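Long-range contact in carbohydrate binding protein, putative, cbp2D (PDB 7B21), which probably transfers electrons through a covalently bound heme c, this chain being the X183 cytochrome c domain of a larger, putatively carbohydrate-binding protein: residues R9-W14 with E83-T88. Sequence-based numbering, arbitrary orientation. Where two conformers were deposited one is given.
Sequences RGANLW and EAFIRT
Phe85 lays one face of its ring on Ala11 and rests its CB against Gly10 of helix 7-16. Ala11 CA sits over the centre of that ring face in a CH-pi contact, 3.5 Å from the ring centroid and 5° off the ring normal. The methyl of Ala11 extends over the same face, with CB 3.5 Å from Phe85 CE1. Phe85 has CG anti to its backbone N (chi1 173°), which carries the ring across to the facing helix.

Gly10 makes the close approach of the backbones possible. Its CA is 5.1 Å from Phe85 CA. With no side chain at Gly10, Phe85 CB lies directly against the backbone, 3.7 Å from Gly10 C. The pairing of the N- and C-terminal helices, with a glycine at their closest point, is characteristic of the cytochrome c fold.

Trp14, one turn on from Gly10, meets the edge of the Phe85 ring near its plane, with CG 3.6 Å from Phe85 CE2. The planes of the Phe85 ring and the five-membered ring of Trp14 are inclined at 59°. The far end of the indole meets Ile86, whose extended CG1 branch brings CD1 to 4.1 Å from Trp14 CZ3. Trp14 NE1 is satisfied by a hydrogen bond to Gly24 O.

Thr88 OG1 donates to Phe85 O over 2.6 Å, in the carbonyl plane. Thr88 N donates to the same oxygen, so two bonds grip this carbonyl.

Trp14 lines the heme c pocket and touches Cys19 and the axial ligand His23, linking the helix pair to the heme site. Trp89 adds edge-to-face contacts to both Phe85 and Trp14. Helix 7-16 thus packs on helix 76-86, with helix 19-23 against Trp14 and helix 58-65 against Ile86.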
ATOM      1  N   ARG A   9       8.779  -0.219   9.389  1.00  9.21           N
ATOM      2  CA  ARG A   9       8.393   1.177   9.175  1.00  8.88           C
ATOM      3  C   ARG A   9       7.126   1.290   8.318  1.00  8.50           C
ATOM      4  O   ARG A   9       6.255   2.143   8.581  1.00  9.59           O
ATOM      5  CB  ARG A   9       9.492   1.993   8.513  1.00 10.32           C
ATOM      6  CG  ARG A   9      10.723   2.135   9.377  1.00 10.80           C
ATOM      7  CD  ARG A   9      11.632   3.218   8.880  1.00 12.72           C
ATOM      8  NE  ARG A   9      11.950   3.083   7.500  1.00 11.78           N
ATOM      9  CZ  ARG A   9      13.126   3.264   6.973  1.00 11.51           C
ATOM     10  NH1 ARG A   9      14.099   3.757   7.709  1.00 14.95           N
ATOM     11  NH2 ARG A   9      13.293   2.925   5.698  1.00 11.97           N
ATOM     12  N   GLY A  10       7.016   0.452   7.313  1.00  8.15           N
ATOM     13  CA  GLY A  10       5.807   0.467   6.491  1.00  7.80           C
ATOM     14  C   GLY A  10       4.541   0.182   7.253  1.00  7.95           C
ATOM     15  O   GLY A  10       3.489   0.730   6.906  1.00  8.45           O
ATOM     16  N   ALA A  11       4.620  -0.633   8.302  1.00  8.23           N
ATOM     17  CA  ALA A  11       3.450  -0.959   9.142  1.00  9.27           C
ATOM     18  C   ALA A  11       2.945   0.333   9.807  1.00  9.19           C
ATOM     19  O   ALA A  11       1.731   0.491  10.006  1.00 10.86           O
ATOM     20  CB  ALA A  11       3.803  -1.996  10.173  1.00 10.69           C
ATOM     21  N   ASN A  12       3.841   1.236  10.185  1.00  9.46           N
ATOM     22  CA  ASN A  12       3.476   2.522  10.802  0.50 10.31           C
ATOM     23  C   ASN A  12       2.937   3.483   9.744  1.00  9.15           C
ATOM     24  O   ASN A  12       1.907   4.158   9.965  1.00  9.73           O
ATOM     25  CB  ASN A  12       4.685   3.159  11.476  0.50 12.82           C
ATOM     26  CG  ASN A  12       4.313   4.521  11.997  0.50 15.44           C
ATOM     27  OD1 ASN A  12       3.403   4.613  12.807  0.50 17.00           O
ATOM     28  ND2 ASN A  12       4.973   5.559  11.493  0.50 19.88           N
ATOM     29  N   LEU A  13       3.641   3.580   8.623  1.00  8.63           N
ATOM     30  CA  LEU A  13       3.209   4.498   7.544  1.00  8.61           C
ATOM     31  C   LEU A  13       1.847   4.089   6.983  1.00  7.62           C
ATOM     32  O   LEU A  13       1.095   4.958   6.533  1.00  8.02           O
ATOM     33  CB  LEU A  13       4.266   4.508   6.441  1.00  8.65           C
ATOM     34  CG  LEU A  13       5.572   5.191   6.816  1.00  9.72           C
ATOM     35  CD1 LEU A  13       6.686   4.774   5.865  1.00 11.88           C
ATOM     36  CD2 LEU A  13       5.394   6.715   6.805  1.00 12.62           C
ATOM     37  N   TRP A  14       1.520   2.822   7.025  1.00  7.59           N
ATOM     38  CA  TRP A  14       0.215   2.339   6.610  1.00  7.23           C
ATOM     39  C   TRP A  14      -0.881   3.128   7.320  1.00  7.28           C
ATOM     40  O   TRP A  14      -1.955   3.398   6.742  1.00  7.63           O
ATOM     41  CB  TRP A  14       0.140   0.855   6.948  1.00  7.13           C
ATOM     42  CG  TRP A  14      -1.175   0.250   6.646  1.00  7.03           C
ATOM     43  CD1 TRP A  14      -2.179  -0.012   7.528  1.00  7.62           C
ATOM     44  CD2 TRP A  14      -1.693  -0.064   5.341  1.00  6.51           C
ATOM     45  NE1 TRP A  14      -3.281  -0.468   6.858  1.00  6.85           N
ATOM     46  CE2 TRP A  14      -2.998  -0.519   5.522  1.00  6.00           C
ATOM     47  CE3 TRP A  14      -1.147  -0.037   4.054  1.00  7.61           C
ATOM     48  CZ2 TRP A  14      -3.791  -0.882   4.445  1.00  7.30           C
ATOM     49  CZ3 TRP A  14      -1.930  -0.408   2.988  1.00  7.53           C
ATOM     50  CH2 TRP A  14      -3.254  -0.784   3.187  1.00  7.70           C
ATOM     51  N   GLU A  83       5.314  -0.877   0.570  1.00  6.20           N
ATOM     52  CA  GLU A  83       5.417  -2.076  -0.276  1.00  6.26           C
ATOM     53  C   GLU A  83       5.903  -3.260   0.545  1.00  6.07           C
ATOM     54  O   GLU A  83       5.330  -4.348   0.491  1.00  7.12           O
ATOM     55  CB  GLU A  83       6.333  -1.791  -1.462  1.00  6.41           C
ATOM     56  CG  GLU A  83       6.673  -3.026  -2.274  1.00  6.93           C
ATOM     57  CD  GLU A  83       7.694  -2.720  -3.370  1.00  7.39           C
ATOM     58  OE1 GLU A  83       8.852  -2.397  -2.995  1.00  8.10           O
ATOM     59  OE2 GLU A  83       7.355  -2.767  -4.559  1.00  7.51           O
ATOM     60  N   ALA A  84       7.010  -3.055   1.261  1.00  6.78           N
ATOM     61  CA  ALA A  84       7.588  -4.169   2.039  1.00  7.21           C
ATOM     62  C   ALA A  84       6.554  -4.687   3.052  1.00  7.09           C
ATOM     63  O   ALA A  84       6.429  -5.903   3.254  1.00  8.16           O
ATOM     64  CB  ALA A  84       8.865  -3.726   2.711  1.00  8.04           C
ATOM     65  N   PHE A  85       5.852  -3.794   3.709  1.00  7.19           N
ATOM     66  CA  PHE A  85       4.825  -4.189   4.669  1.00  7.21           C
ATOM     67  C   PHE A  85       3.722  -5.016   3.994  1.00  6.69           C
ATOM     68  O   PHE A  85       3.367  -6.101   4.499  1.00  8.01           O
ATOM     69  CB  PHE A  85       4.249  -2.944   5.344  1.00  7.49           C
ATOM     70  CG  PHE A  85       3.066  -3.220   6.237  1.00  7.58           C
ATOM     71  CD1 PHE A  85       3.152  -4.112   7.297  1.00  9.09           C
ATOM     72  CD2 PHE A  85       1.883  -2.554   6.077  1.00  7.90           C
ATOM     73  CE1 PHE A  85       2.081  -4.326   8.136  1.00  9.97           C
ATOM     74  CE2 PHE A  85       0.796  -2.759   6.916  1.00  8.73           C
ATOM     75  CZ  PHE A  85       0.904  -3.639   7.956  1.00  9.45           C
ATOM     76  N   ILE A  86       3.189  -4.537   2.901  1.00  6.56           N
ATOM     77  CA  ILE A  86       2.116  -5.274   2.192  1.00  6.87           C
ATOM     78  C   ILE A  86       2.604  -6.663   1.788  1.00  7.24           C
ATOM     79  O   ILE A  86       1.838  -7.638   1.874  1.00  8.28           O
ATOM     80  CB  ILE A  86       1.646  -4.457   0.984  1.00  6.97           C
ATOM     81  CG1 ILE A  86       0.921  -3.194   1.438  1.00  6.70           C
ATOM     82  CG2 ILE A  86       0.770  -5.304   0.082  1.00  7.26           C
ATOM     83  CD1 ILE A  86       0.674  -2.219   0.333  1.00  7.15           C
ATOM     84  N   ARG A  87       3.870  -6.795   1.383  1.00  7.33           N
ATOM     85  CA  ARG A  87       4.365  -8.123   0.951  1.00  8.06           C
ATOM     86  C   ARG A  87       4.533  -9.088   2.128  1.00  9.56           C
ATOM     87  O   ARG A  87       4.791 -10.269   1.891  1.00 13.89           O
ATOM     88  CB  ARG A  87       5.676  -7.964   0.207  1.00  8.65           C
ATOM     89  CG  ARG A  87       5.541  -7.205  -1.092  1.00  8.28           C
ATOM     90  CD  ARG A  87       4.499  -7.734  -2.016  1.00  8.44           C
ATOM     91  NE  ARG A  87       4.679  -7.193  -3.347  1.00  7.94           N
ATOM     92  CZ  ARG A  87       3.889  -7.510  -4.375  1.00  8.01           C
ATOM     93  NH1 ARG A  87       2.793  -8.240  -4.201  1.00  9.38           N
ATOM     94  NH2 ARG A  87       4.192  -7.063  -5.581  1.00  8.94           N
ATOM     95  N   THR A  88       4.431  -8.635   3.357  1.00  9.17           N
ATOM     96  CA  THR A  88       4.381  -9.536   4.519  1.00  9.90           C
ATOM     97  C   THR A  88       2.980 -10.105   4.774  1.00 10.47           C
ATOM     98  O   THR A  88       2.852 -11.061   5.547  1.00 11.19           O
ATOM     99  CB  THR A  88       4.847  -8.908   5.839  1.00 10.72           C
ATOM    100  OG1 THR A  88       3.917  -7.946   6.309  1.00 11.63           O
ATOM    101  CG2 THR A  88       6.219  -8.281   5.702  1.00 12.42           C
TER